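Local coordinates for protein post-proline cleaving enzyme (Rickettsia typhi, PDB 4HVT) that probably cleaves short peptides on the carboxyl side of proline, as a serine peptidase of the prolyl oligopeptidase family, at residues 464-469 / 508-513; 414-419 / 447-452; 452-457 / 543-548; 64-69 / 497-502. One frame throughout, in Å; residues are numbered along the deposited sequence.

Contact 1. Residues 464-469 / 508-513; sequences YFLVYK and AGVSVL
Val-512 lies opposite Leu-466 in an antiparallel pair of strands, 461-469 and 510-514, within the mixed sheet of the alpha/beta-hydrolase fold. Leu-466 and Val-512 form a non-hydrogen-bonded pair. The pairs beside it, Phe-465 with Leu-513 and Val-467 with Ser-511, exchange two N-H...O=C bonds each; Ser-511 N to Val-467 O measures 2.9 Å. Followed outward, Val-512 first meets backbone: its CB stands 3.9 Å from Phe-465 O. CG1, anti to the backbone N (chi1 -173°), also leans on that oxygen and reaches Tyr-464 CD2 at 3.8 Å, obliquely to the ring. CG2 turns to the other side and meets Leu-466 CD1 at 3.9 Å. The same CD1 presses tightly on Val-510 CG1, 3.4 Å away, so one leucine methyl bridges two valines along the neighbouring strand. Beta-branched valines suit the extended backbone and give compact apolar cover here, and Leu-549 of helix 536-551 packs against Val-512 and Tyr-464. Where the pairing frays beyond Val-510, a water takes over: it accepts from Lys-469 N at 2.9 Å and donates to Gly-509 O at 2.7 Å.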
loop_
_atom_site.group_PDB
_atom_site.type_symbol
_atom_site.label_atom_id
_atom_site.label_comp_id
_atom_site.label_asym_id
_atom_site.label_seq_id
_atom_site.Cartn_x
_atom_site.Cartn_y
_atom_site.Cartn_z
ATOM N N TYR A 464 -12.189 13.694 10.011
ATOM C CA TYR A 464 -11.291 14.224 9.033
ATOM C C TYR A 464 -10.199 15.079 9.693
ATOM O O TYR A 464 -10.380 15.611 10.794
ATOM C CB TYR A 464 -12.011 15.018 7.931
ATOM C CG TYR A 464 -12.724 16.301 8.307
ATOM C CD1 TYR A 464 -14.048 16.284 8.783
ATOM C CD2 TYR A 464 -12.125 17.515 8.126
ATOM C CE1 TYR A 464 -14.752 17.457 9.080
ATOM C CE2 TYR A 464 -12.815 18.682 8.409
ATOM C CZ TYR A 464 -14.132 18.662 8.871
ATOM O OH TYR A 464 -14.737 19.897 9.183
ATOM N N PHE A 465 -9.079 15.149 8.998
ATOM C CA PHE A 465 -7.881 15.875 9.380
ATOM C C PHE A 465 -7.674 17.091 8.487
ATOM O O PHE A 465 -7.634 16.996 7.234
ATOM C CB PHE A 465 -6.687 14.954 9.389
ATOM C CG PHE A 465 -6.782 13.919 10.454
ATOM C CD1 PHE A 465 -6.307 14.160 11.725
ATOM C CD2 PHE A 465 -7.409 12.718 10.201
ATOM C CE1 PHE A 465 -6.429 13.191 12.737
ATOM C CE2 PHE A 465 -7.583 11.777 11.169
ATOM C CZ PHE A 465 -7.043 11.969 12.453
ATOM N N LEU A 466 -7.586 18.241 9.145
ATOM C CA LEU A 466 -7.495 19.502 8.481
ATOM C C LEU A 466 -6.129 20.134 8.828
ATOM O O LEU A 466 -5.798 20.261 10.020
ATOM C CB LEU A 466 -8.608 20.389 9.014
ATOM C CG LEU A 466 -8.568 21.841 8.595
ATOM C CD1 LEU A 466 -8.768 22.082 7.102
ATOM C CD2 LEU A 466 -9.625 22.614 9.398
ATOM N N VAL A 467 -5.340 20.507 7.814
ATOM C CA VAL A 467 -4.023 21.134 8.005
ATOM C C VAL A 467 -3.987 22.443 7.205
ATOM O O VAL A 467 -4.368 22.487 6.019
ATOM C CB VAL A 467 -2.874 20.238 7.511
ATOM C CG1 VAL A 467 -1.518 20.957 7.558
ATOM C CG2 VAL A 467 -2.804 19.005 8.376
ATOM N N TYR A 468 -3.554 23.520 7.852
ATOM C CA TYR A 468 -3.496 24.816 7.193
ATOM C C TYR A 468 -2.368 25.653 7.775
ATOM O O TYR A 468 -1.769 25.338 8.834
ATOM C CB TYR A 468 -4.841 25.591 7.252
ATOM C CG TYR A 468 -5.382 25.879 8.629
ATOM C CD1 TYR A 468 -6.258 24.995 9.275
ATOM C CD2 TYR A 468 -5.054 27.060 9.275
ATOM C CE1 TYR A 468 -6.773 25.305 10.540
ATOM C CE2 TYR A 468 -5.560 27.352 10.520
ATOM C CZ TYR A 468 -6.433 26.479 11.134
ATOM O OH TYR A 468 -6.868 26.807 12.412
ATOM N N LYS A 469 -2.049 26.704 7.048
ATOM C CA LYS A 469 -0.997 27.630 7.517
ATOM C C LYS A 469 -1.591 28.692 8.454
ATOM O O LYS A 469 -2.631 29.254 8.172
ATOM C CB LYS A 469 -0.329 28.257 6.297
ATOM C CG LYS A 469 1.018 28.902 6.585
ATOM C CD LYS A 469 1.584 29.533 5.315
ATOM C CE LYS A 469 2.949 30.183 5.526
ATOM N NZ LYS A 469 3.707 30.324 4.241
ATOM N N ALA A 508 -0.028 28.296 1.364
ATOM C CA ALA A 508 -1.300 28.703 1.990
ATOM C C ALA A 508 -2.515 27.918 1.450
ATOM O O ALA A 508 -3.657 28.299 1.686
ATOM C CB ALA A 508 -1.517 30.218 1.925
ATOM N N GLY A 509 -2.226 26.785 0.795
ATOM C CA GLY A 509 -3.266 25.796 0.505
ATOM C C GLY A 509 -3.663 25.061 1.758
ATOM O O GLY A 509 -2.877 24.930 2.718
ATOM N N VAL A 510 -4.866 24.487 1.745
ATOM C CA VAL A 510 -5.368 23.741 2.883
ATOM C C VAL A 510 -5.356 22.305 2.440
ATOM O O VAL A 510 -5.705 22.024 1.295
ATOM C CB VAL A 510 -6.821 24.205 3.177
ATOM C CG1 VAL A 510 -7.441 23.363 4.257
ATOM C CG2 VAL A 510 -6.827 25.665 3.639
ATOM N N SER A 511 -5.002 21.407 3.377
ATOM C CA SER A 511 -5.007 19.964 3.125
ATOM C C SER A 511 -6.070 19.271 3.984
ATOM O O SER A 511 -6.182 19.544 5.175
ATOM C CB SER A 511 -3.639 19.360 3.456
ATOM O OG SER A 511 -2.675 19.692 2.462
ATOM N N VAL A 512 -6.820 18.324 3.386
ATOM C CA VAL A 512 -7.811 17.615 4.147
ATOM C C VAL A 512 -7.794 16.147 3.807
ATOM O O VAL A 512 -7.682 15.794 2.646
ATOM C CB VAL A 512 -9.241 18.152 3.925
ATOM C CG1 VAL A 512 -10.251 17.507 4.853
ATOM C CG2 VAL A 512 -9.264 19.651 4.140
ATOM N N LEU A 513 -7.876 15.330 4.854
ATOM C CA LEU A 513 -7.971 13.874 4.707
ATOM C C LEU A 513 -9.218 13.406 5.420
ATOM O O LEU A 513 -9.343 13.614 6.625
ATOM C CB LEU A 513 -6.759 13.195 5.390
ATOM C CG LEU A 513 -6.677 11.663 5.362
ATOM C CD1 LEU A 513 -6.377 11.227 3.970
ATOM C CD2 LEU A 513 -5.554 11.253 6.314
HETATM O O HOH W 1 -3.256 26.953 4.454
#

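Contact 2. Residues 414-419 / 447-452; sequences IENSIV and YVLEQK. With EDO (1,2-ethanediol), chain G.
Ile-418 and Leu-449 carry this contact between a turn of the beta-propeller and strand 447-455, the edge strand of the alpha/beta-hydrolase sheet. Ile-418 CD1 lies 3.8 Å from Leu-449 CB and 3.7 Å from Tyr-447 O, while its other branch, CG2, meets Tyr-447 CB at 4.1 Å. CG1 is held between the backbone N and the carbonyl carbon (chi1 60°), and the extended second torsion then sends CD1 across the strand. Leu-449 answers with both methyls: CD1 and CD2 each stand 4.0 Å from Ser-417 CB, and CD2 comes within 4.1 Å of Asn-416 CG, the two side chains running in opposite senses. Ser-417 is small enough to let both leucine methyls reach its CB, and Ile-418 lies alongside, with CD1 and CG1 against Leu-449 CB.

The next shell fixes the turn itself. Asn-416 OD1 accepts from Ile-418 N at 2.8 Å, closing an Asx turn, with a second, weak bond from Val-419 N; asparagine suits the place because its short amide reaches back to the chain. Its ND2 is bonded to Gln-395 O. Beyond that, Ile-418 O accepts from Ser-444 OG, and Ser-417 O from Asn-501 ND2 of helix 498-505, bonding the propeller turn to the hydrolase part. No hydrogen bond passes between the two segments, so their meeting rests on apolar fit, and the directional bonds that orient Ile-418 and Ser-417 come from the turn's own amide and from neighbouring residues.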
loop_
_atom_site.group_PDB
_atom_site.type_symbol
_atom_site.label_atom_id
_atom_site.label_comp_id
_atom_site.label_asym_id
_atom_site.label_seq_id
_atom_site.Cartn_x
_atom_site.Cartn_y
_atom_site.Cartn_z
ATOM N N ILE A 414 8.067 8.050 14.855
ATOM C CA ILE A 414 6.872 8.730 15.358
ATOM C C ILE A 414 6.819 10.070 14.609
ATOM O O ILE A 414 7.866 10.736 14.397
ATOM C CB ILE A 414 6.835 8.962 16.882
ATOM C CG1 ILE A 414 7.217 7.712 17.683
ATOM C CG2 ILE A 414 5.470 9.406 17.353
ATOM C CD1 ILE A 414 7.451 7.898 19.152
ATOM N N GLU A 415 5.617 10.450 14.219
ATOM C CA GLU A 415 5.375 11.658 13.431
ATOM C C GLU A 415 3.933 12.101 13.630
ATOM O O GLU A 415 3.115 11.403 14.278
ATOM C CB GLU A 415 5.561 11.376 11.937
ATOM C CG GLU A 415 4.477 10.474 11.321
ATOM C CD GLU A 415 4.961 9.894 10.031
ATOM O OE1 GLU A 415 4.619 10.400 8.940
ATOM O OE2 GLU A 415 5.749 8.905 10.077
ATOM N N ASN A 416 3.614 13.276 13.055
ATOM C CA ASN A 416 2.223 13.625 12.842
ATOM C C ASN A 416 2.144 14.434 11.565
ATOM O O ASN A 416 3.105 14.607 10.863
ATOM C CB ASN A 416 1.565 14.287 14.096
ATOM C CG ASN A 416 1.948 15.744 14.310
ATOM O OD1 ASN A 416 2.308 16.424 13.357
ATOM N ND2 ASN A 416 1.843 16.245 15.570
ATOM N N SER A 417 0.958 14.831 11.168
ATOM C CA SER A 417 0.813 15.394 9.834
ATOM C C SER A 417 1.668 16.646 9.610
ATOM O O SER A 417 1.986 16.950 8.463
ATOM C CB SER A 417 -0.655 15.690 9.567
ATOM O OG SER A 417 -0.891 16.119 8.226
ATOM N N ILE A 418 2.022 17.364 10.682
ATOM C CA ILE A 418 2.759 18.630 10.540
ATOM C C ILE A 418 4.136 18.623 11.249
ATOM O O ILE A 418 4.868 19.603 11.171
ATOM C CB ILE A 418 1.952 19.882 10.984
ATOM C CG1 ILE A 418 1.533 19.806 12.452
ATOM C CG2 ILE A 418 0.751 20.119 10.066
ATOM C CD1 ILE A 418 0.919 21.078 13.027
ATOM N N VAL A 419 4.495 17.523 11.880
ATOM C CA VAL A 419 5.779 17.393 12.564
ATOM C C VAL A 419 6.576 16.270 11.881
ATOM O O VAL A 419 6.105 15.150 11.848
ATOM C CB VAL A 419 5.606 17.103 14.083
ATOM C CG1 VAL A 419 6.985 16.992 14.708
ATOM C CG2 VAL A 419 4.772 18.202 14.761
ATOM N N TYR A 447 2.013 26.087 11.368
ATOM C CA TYR A 447 0.834 25.313 10.893
ATOM C C TYR A 447 -0.110 24.818 12.000
ATOM O O TYR A 447 0.244 24.746 13.181
ATOM C CB TYR A 447 1.339 24.148 10.051
ATOM C CG TYR A 447 2.214 24.629 8.954
ATOM C CD1 TYR A 447 1.671 25.041 7.730
ATOM C CD2 TYR A 447 3.587 24.767 9.147
ATOM C CE1 TYR A 447 2.479 25.565 6.722
ATOM C CE2 TYR A 447 4.409 25.284 8.144
ATOM C CZ TYR A 447 3.863 25.666 6.933
ATOM O OH TYR A 447 4.704 26.190 5.973
ATOM N N VAL A 448 -1.323 24.475 11.597
ATOM C CA VAL A 448 -2.313 23.920 12.495
ATOM C C VAL A 448 -2.759 22.588 11.920
ATOM O O VAL A 448 -2.991 22.482 10.716
ATOM C CB VAL A 448 -3.549 24.832 12.618
ATOM C CG1 VAL A 448 -4.566 24.194 13.569
ATOM C CG2 VAL A 448 -3.149 26.200 13.126
ATOM N N LEU A 449 -2.894 21.621 12.809
ATOM C CA LEU A 449 -3.444 20.307 12.537
ATOM C C LEU A 449 -4.671 20.164 13.430
ATOM O O LEU A 449 -4.547 20.147 14.691
ATOM C CB LEU A 449 -2.409 19.223 12.855
ATOM C CG LEU A 449 -2.953 17.784 12.888
ATOM C CD1 LEU A 449 -3.619 17.432 11.549
ATOM C CD2 LEU A 449 -1.876 16.786 13.241
ATOM N N GLU A 450 -5.859 20.055 12.808
ATOM C CA GLU A 450 -7.075 19.834 13.568
ATOM C C GLU A 450 -7.713 18.502 13.194
ATOM O O GLU A 450 -7.889 18.199 12.007
ATOM C CB GLU A 450 -8.094 20.924 13.312
ATOM C CG GLU A 450 -7.913 22.224 14.024
ATOM C CD GLU A 450 -9.107 23.112 13.734
ATOM O OE1 GLU A 450 -8.934 24.110 13.014
ATOM O OE2 GLU A 450 -10.236 22.735 14.150
ATOM N N GLN A 451 -8.143 17.765 14.203
ATOM C CA GLN A 451 -8.968 16.565 13.970
ATOM C C GLN A 451 -10.403 16.916 14.222
ATOM O O GLN A 451 -10.753 17.409 15.294
ATOM C CB GLN A 451 -8.511 15.411 14.861
ATOM C CG GLN A 451 -9.351 14.186 14.663
ATOM C CD GLN A 451 -8.822 12.982 15.396
ATOM O OE1 GLN A 451 -7.723 13.015 16.004
ATOM N NE2 GLN A 451 -9.617 11.910 15.374
ATOM N N LYS A 452 -11.213 16.811 13.189
ATOM C CA LYS A 452 -12.567 17.221 13.206
ATOM C C LYS A 452 -13.491 16.063 12.799
ATOM O O LYS A 452 -13.023 14.967 12.489
ATOM C CB LYS A 452 -12.693 18.425 12.241
ATOM C CG LYS A 452 -11.940 19.679 12.692
ATOM C CD LYS A 452 -11.952 20.771 11.641
ATOM C CE LYS A 452 -13.282 21.507 11.592
ATOM N NZ LYS A 452 -13.279 22.679 12.502
HETATM C C1 EDO G . 8.733 6.630 7.511
HETATM O O1 EDO G . 7.940 5.656 6.841
HETATM C C2 EDO G . 7.890 7.774 8.042
HETATM O O2 EDO G . 6.559 7.335 8.258
#

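Contact 3. Residues 452-457 / 543-548; sequences KEATSF and FAVSEE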
loop_
_atom_site.group_PDB
_atom_site.type_symbol
_atom_site.label_atom_id
_atom_site.label_comp_id
_atom_site.label_asym_id
_atom_site.label_seq_id
_atom_site.Cartn_x
_atom_site.Cartn_y
_atom_site.Cartn_z
ATOM N N LYS A 452 -11.213 16.811 13.189
ATOM C CA LYS A 452 -12.567 17.221 13.206
ATOM C C LYS A 452 -13.491 16.063 12.799
ATOM O O LYS A 452 -13.023 14.967 12.489
ATOM C CB LYS A 452 -12.693 18.425 12.241
ATOM C CG LYS A 452 -11.940 19.679 12.692
ATOM C CD LYS A 452 -11.952 20.771 11.641
ATOM C CE LYS A 452 -13.282 21.507 11.592
ATOM N NZ LYS A 452 -13.279 22.679 12.502
ATOM N N GLU A 453 -14.795 16.284 12.900
ATOM C CA GLU A 453 -15.812 15.325 12.419
ATOM C C GLU A 453 -16.924 15.962 11.638
ATOM O O GLU A 453 -17.397 17.017 11.951
ATOM C CB GLU A 453 -16.438 14.562 13.563
ATOM C CG GLU A 453 -15.415 13.774 14.387
ATOM C CD GLU A 453 -16.068 12.929 15.467
ATOM O OE1 GLU A 453 -17.140 13.367 15.978
ATOM O OE2 GLU A 453 -15.511 11.828 15.778
ATOM N N ALA A 454 -17.346 15.292 10.585
ATOM C CA ALA A 454 -18.532 15.702 9.848
ATOM C C ALA A 454 -19.676 14.765 10.251
ATOM O O ALA A 454 -19.436 13.693 10.758
ATOM C CB ALA A 454 -18.244 15.604 8.368
ATOM N N THR A 455 -20.912 15.187 9.994
ATOM C CA THR A 455 -22.098 14.352 10.147
ATOM C C THR A 455 -22.601 13.871 8.809
ATOM O O THR A 455 -23.006 14.638 7.921
ATOM C CB THR A 455 -23.155 15.056 11.013
ATOM O OG1 THR A 455 -22.517 15.410 12.255
ATOM C CG2 THR A 455 -24.261 14.135 11.328
ATOM N N SER A 456 -22.628 12.563 8.654
ATOM C CA SER A 456 -23.034 12.002 7.380
ATOM C C SER A 456 -24.546 11.888 7.303
ATOM O O SER A 456 -25.277 12.211 8.276
ATOM C CB SER A 456 -22.360 10.673 7.113
ATOM O OG SER A 456 -22.439 10.296 5.725
ATOM N N PHE A 457 -24.999 11.478 6.136
ATOM C CA PHE A 457 -26.425 11.382 5.811
ATOM C C PHE A 457 -27.264 10.576 6.789
ATOM O O PHE A 457 -28.476 10.855 6.897
ATOM C CB PHE A 457 -26.632 10.800 4.406
ATOM C CG PHE A 457 -26.446 9.308 4.333
ATOM C CD1 PHE A 457 -25.192 8.740 4.565
ATOM C CD2 PHE A 457 -27.516 8.446 4.023
ATOM C CE1 PHE A 457 -24.980 7.373 4.484
ATOM C CE2 PHE A 457 -27.292 7.056 3.963
ATOM C CZ PHE A 457 -26.043 6.533 4.178
ATOM N N PHE A 543 -19.036 13.448 0.626
ATOM C CA PHE A 543 -19.832 14.681 0.429
ATOM C C PHE A 543 -20.050 15.437 1.764
ATOM O O PHE A 543 -20.004 16.683 1.819
ATOM C CB PHE A 543 -21.194 14.390 -0.225
ATOM C CG PHE A 543 -21.107 13.689 -1.546
ATOM C CD1 PHE A 543 -20.156 14.050 -2.497
ATOM C CD2 PHE A 543 -21.968 12.638 -1.835
ATOM C CE1 PHE A 543 -20.093 13.424 -3.700
ATOM C CE2 PHE A 543 -21.913 12.008 -3.056
ATOM C CZ PHE A 543 -20.959 12.360 -3.982
ATOM N N ALA A 544 -20.338 14.687 2.830
ATOM C CA ALA A 544 -20.519 15.274 4.169
ATOM C C ALA A 544 -19.297 16.107 4.590
ATOM O O ALA A 544 -19.445 17.182 5.081
ATOM C CB ALA A 544 -20.818 14.198 5.192
ATOM N N VAL A 545 -18.107 15.572 4.393
ATOM C CA VAL A 545 -16.900 16.335 4.642
ATOM C C VAL A 545 -16.755 17.543 3.679
ATOM O O VAL A 545 -16.450 18.673 4.127
ATOM C CB VAL A 545 -15.668 15.392 4.624
ATOM C CG1 VAL A 545 -14.421 16.201 4.794
ATOM C CG2 VAL A 545 -15.763 14.363 5.745
ATOM N N SER A 546 -16.988 17.333 2.389
ATOM C CA SER A 546 -16.866 18.402 1.386
ATOM C C SER A 546 -17.786 19.585 1.786
ATOM O O SER A 546 -17.366 20.741 1.834
ATOM C CB SER A 546 -17.206 17.863 -0.019
ATOM O OG SER A 546 -16.289 16.860 -0.453
ATOM N N GLU A 547 -19.030 19.274 2.103
ATOM C CA GLU A 547 -20.033 20.295 2.449
ATOM C C GLU A 547 -19.683 21.005 3.718
ATOM O O GLU A 547 -19.956 22.221 3.844
ATOM C CB GLU A 547 -21.403 19.639 2.608
ATOM C CG GLU A 547 -21.963 19.198 1.274
ATOM C CD GLU A 547 -23.260 18.448 1.378
ATOM O OE1 GLU A 547 -23.459 17.665 2.331
ATOM O OE2 GLU A 547 -24.073 18.600 0.437
ATOM N N GLU A 548 -19.093 20.284 4.661
ATOM C CA GLU A 548 -18.719 20.885 5.911
ATOM C C GLU A 548 -17.566 21.875 5.720
ATOM O O GLU A 548 -17.537 22.925 6.376
ATOM C CB GLU A 548 -18.420 19.816 6.966
ATOM C CG GLU A 548 -18.086 20.373 8.323
ATOM C CD GLU A 548 -19.299 20.907 9.073
ATOM O OE1 GLU A 548 -20.414 21.095 8.490
ATOM O OE2 GLU A 548 -19.145 21.154 10.273
HETATM O O HOH W 2 -16.753 19.729 10.981
#
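Strand 452-455 crosses helix 543-548 steeply, at 111° with the axes 7.4 Å apart, and the chains come closest where Ala-454 faces Val-545 and Ser-456 faces Ala-544. Such an approach needs short side chains. The methyl of Ala-454 points at the helix and is met from several directions: Val-545 CG2 lies 3.8 Å from Ala-454 CB, Ala-544 O is at the same distance, and CB of Glu-548, one turn further along the helix, stands beside them. Val-545 presents CG2 because its CG1 is anti to the backbone N (chi1 176°), which leaves CG2 beside that nitrogen. Ala-544 CB in turn rests 3.5 Å from Thr-455 O and 3.8 Å from Ser-456 CA, so that a methyl seats against bare backbone just where the strand ends.

Helix 536-551 is one of those packed on the central sheet of the alpha/beta-hydrolase fold, and here it covers the sheet's edge strand. It also reaches inward, since Val-545 touches both Tyr-464 on the next strand and Leu-482 on strand 480-483.

The side chain of Glu-548 folds at its second torsion (chi2 75°); a water donates to its OE2 at 2.9 Å and to Glu-453 O at 3.0 Å, joining helix and strand without a direct bond. Ser-456 is buried, and its polar end is satisfied by the helix: Ser-456 OG is hydrogen-bonded to Asp-541 OD1, a turn before Ala-544.

Contact 4. Residues 64-69 / 497-502; sequences ETIFYD and SRIKNE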
loop_
_atom_site.group_PDB
_atom_site.type_symbol
_atom_site.label_atom_id
_atom_site.label_comp_id
_atom_site.label_asym_id
_atom_site.label_seq_id
_atom_site.Cartn_x
_atom_site.Cartn_y
_atom_site.Cartn_z
ATOM N N GLU A 64 11.408 19.208 -7.265
ATOM C CA GLU A 64 12.760 18.721 -7.481
ATOM C C GLU A 64 13.642 18.941 -6.228
ATOM O O GLU A 64 14.415 18.061 -5.850
ATOM C CB GLU A 64 13.359 19.332 -8.734
ATOM C CG GLU A 64 12.655 18.821 -9.983
ATOM C CD GLU A 64 13.339 19.172 -11.275
ATOM O OE1 GLU A 64 14.104 20.156 -11.309
ATOM O OE2 GLU A 64 13.085 18.460 -12.263
ATOM N N THR A 65 13.471 20.069 -5.563
ATOM C CA THR A 65 14.243 20.330 -4.334
ATOM C C THR A 65 13.971 19.245 -3.303
ATOM O O THR A 65 14.863 18.880 -2.544
ATOM C CB THR A 65 13.910 21.699 -3.719
ATOM O OG1 THR A 65 14.259 22.689 -4.675
ATOM C CG2 THR A 65 14.695 21.967 -2.431
ATOM N N ILE A 66 12.735 18.775 -3.246
ATOM C CA ILE A 66 12.363 17.787 -2.233
ATOM C C ILE A 66 12.806 16.386 -2.661
ATOM O O ILE A 66 13.396 15.630 -1.877
ATOM C CB ILE A 66 10.856 17.785 -1.951
ATOM C CG1 ILE A 66 10.456 19.072 -1.212
ATOM C CG2 ILE A 66 10.472 16.573 -1.126
ATOM C CD1 ILE A 66 8.988 19.439 -1.341
ATOM N N PHE A 67 12.502 16.023 -3.895
ATOM C CA PHE A 67 12.742 14.667 -4.342
ATOM C C PHE A 67 14.224 14.350 -4.436
ATOM O O PHE A 67 14.638 13.203 -4.174
ATOM C CB PHE A 67 12.084 14.387 -5.707
ATOM C CG PHE A 67 10.681 13.887 -5.637
ATOM C CD1 PHE A 67 9.653 14.680 -5.166
ATOM C CD2 PHE A 67 10.362 12.652 -6.151
ATOM C CE1 PHE A 67 8.339 14.225 -5.161
ATOM C CE2 PHE A 67 9.054 12.193 -6.127
ATOM C CZ PHE A 67 8.047 12.989 -5.636
ATOM N N TYR A 68 15.037 15.360 -4.779
ATOM C CA TYR A 68 16.479 15.142 -4.973
ATOM C C TYR A 68 17.283 15.695 -3.810
ATOM O O TYR A 68 18.481 15.924 -3.931
ATOM C CB TYR A 68 16.954 15.759 -6.300
ATOM C CG TYR A 68 16.115 15.319 -7.493
ATOM C CD1 TYR A 68 15.604 14.018 -7.580
ATOM C CD2 TYR A 68 15.836 16.207 -8.542
ATOM C CE1 TYR A 68 14.827 13.624 -8.655
ATOM C CE2 TYR A 68 15.070 15.811 -9.642
ATOM C CZ TYR A 68 14.541 14.525 -9.682
ATOM O OH TYR A 68 13.789 14.098 -10.780
ATOM N N ASP A 69 16.617 15.947 -2.693
ATOM C CA ASP A 69 17.290 16.511 -1.518
ATOM C C ASP A 69 18.237 15.483 -0.883
ATOM O O ASP A 69 17.834 14.398 -0.481
ATOM C CB ASP A 69 16.214 16.992 -0.534
ATOM C CG ASP A 69 16.757 17.771 0.637
ATOM O OD1 ASP A 69 17.952 18.074 0.653
ATOM O OD2 ASP A 69 15.932 18.080 1.535
ATOM N N SER A 497 3.416 14.374 5.180
ATOM C CA SER A 497 3.799 14.465 3.772
ATOM C C SER A 497 4.598 15.713 3.504
ATOM O O SER A 497 4.051 16.821 3.499
ATOM C CB SER A 497 2.562 14.472 2.877
ATOM O OG SER A 497 2.956 14.672 1.509
ATOM N N ARG A 498 5.875 15.523 3.221
ATOM C CA ARG A 498 6.733 16.624 2.911
ATOM C C ARG A 498 6.254 17.359 1.657
ATOM O O ARG A 498 6.238 18.587 1.617
ATOM C CB ARG A 498 8.150 16.113 2.742
ATOM C CG ARG A 498 9.131 17.207 2.811
ATOM C CD ARG A 498 10.539 16.681 2.914
ATOM N NE ARG A 498 11.365 17.795 2.545
ATOM C CZ ARG A 498 12.609 17.711 2.121
ATOM N NH1 ARG A 498 13.216 16.543 2.068
ATOM N NH2 ARG A 498 13.246 18.827 1.805
ATOM N N ILE A 499 5.851 16.614 0.629
ATOM C CA ILE A 499 5.451 17.267 -0.599
ATOM C C ILE A 499 4.196 18.129 -0.375
ATOM O O ILE A 499 4.130 19.271 -0.802
ATOM C CB ILE A 499 5.169 16.264 -1.745
ATOM C CG1 ILE A 499 6.427 15.479 -2.137
ATOM C CG2 ILE A 499 4.640 17.029 -2.946
ATOM C CD1 ILE A 499 7.414 16.288 -2.963
ATOM N N LYS A 500 3.169 17.564 0.236
ATOM C CA LYS A 500 1.936 18.319 0.435
ATOM C C LYS A 500 2.182 19.501 1.364
ATOM O O LYS A 500 1.742 20.606 1.113
ATOM C CB LYS A 500 0.817 17.416 0.994
ATOM N N ASN A 501 2.919 19.275 2.462
ATOM C CA ASN A 501 3.157 20.358 3.393
ATOM C C ASN A 501 3.960 21.499 2.794
ATOM O O ASN A 501 3.670 22.672 3.027
ATOM C CB ASN A 501 3.888 19.846 4.650
ATOM C CG ASN A 501 2.969 19.058 5.576
ATOM O OD1 ASN A 501 1.741 19.176 5.501
ATOM N ND2 ASN A 501 3.544 18.206 6.397
ATOM N N GLU A 502 4.996 21.154 2.037
ATOM C CA GLU A 502 5.886 22.192 1.498
ATOM C C GLU A 502 5.399 22.798 0.199
ATOM O O GLU A 502 5.541 23.979 -0.001
ATOM C CB GLU A 502 7.281 21.647 1.292
ATOM C CG GLU A 502 7.930 21.160 2.574
ATOM C CD GLU A 502 9.375 21.508 2.604
ATOM O OE1 GLU A 502 9.637 22.733 2.796
ATOM O OE2 GLU A 502 10.218 20.584 2.464
#
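A single carboxylate oxygen, Asp-69 OD2, takes both terminal nitrogens of Arg-498. The bond from Arg-498 NH2 to Asp-69 OD2 is 2.8 Å long and lies close to the guanidinium plane, reaching the oxygen on its anti side; the one from NH1 is weak. The carboxylate is turned 65° against the guanidinium, unlike the flat two-oxygen pairing, and Asp-69 OD2 is further bridged to Arg-71. Arg-498 NE is engaged from its own helix by Glu-502 OE2, at 3.0 Å and nearly straight (171°), so acids at two of its edges restrain the rotation of the flat group.

Over one guanidinium face lies Ile-66 CG2, 4.0 Å from Arg-498 NE. This branched, buried residue also meets Ile-499 CD1 with its CG2 at 3.6 Å and Glu-502 CB with its CD1 at 3.8 Å. Helix 56-67 precedes strand 77-79, the first of the antiparallel propeller sheets, yet packs on hydrolase-family helix 498-505, consistent with prolyl oligopeptidases, whose catalytic domain is built from both ends of the chain. Phe-67 turns toward helix 688-706, touching Phe-695. Arg-498 has an aromatic partner as well, a cation-pi contact with Tyr-440.

In the fold
Contact 3 is buried and contacts 1 and 2 are partly so, whereas contact 4 lies at the surface, and the chemistry follows. Contact 1 relies on backbone bonds inside the sheet, contact 3 on alanine-sized packing of a helix against that sheet, contact 2 on apolar fit between propeller turn and sheet edge, and contact 4 on a salt-bridge network beside isoleucines. Contacts 2 and 3 use successive parts of strand 447-455 and share Lys-452; contact 1 adjoins both, because strand 461-469 pairs with strand 447-455. The propeller turn of contact 2 also bonds to the helix of contact 4. Contacts 3 and 4 are far apart, about 15 Å between nearest atoms.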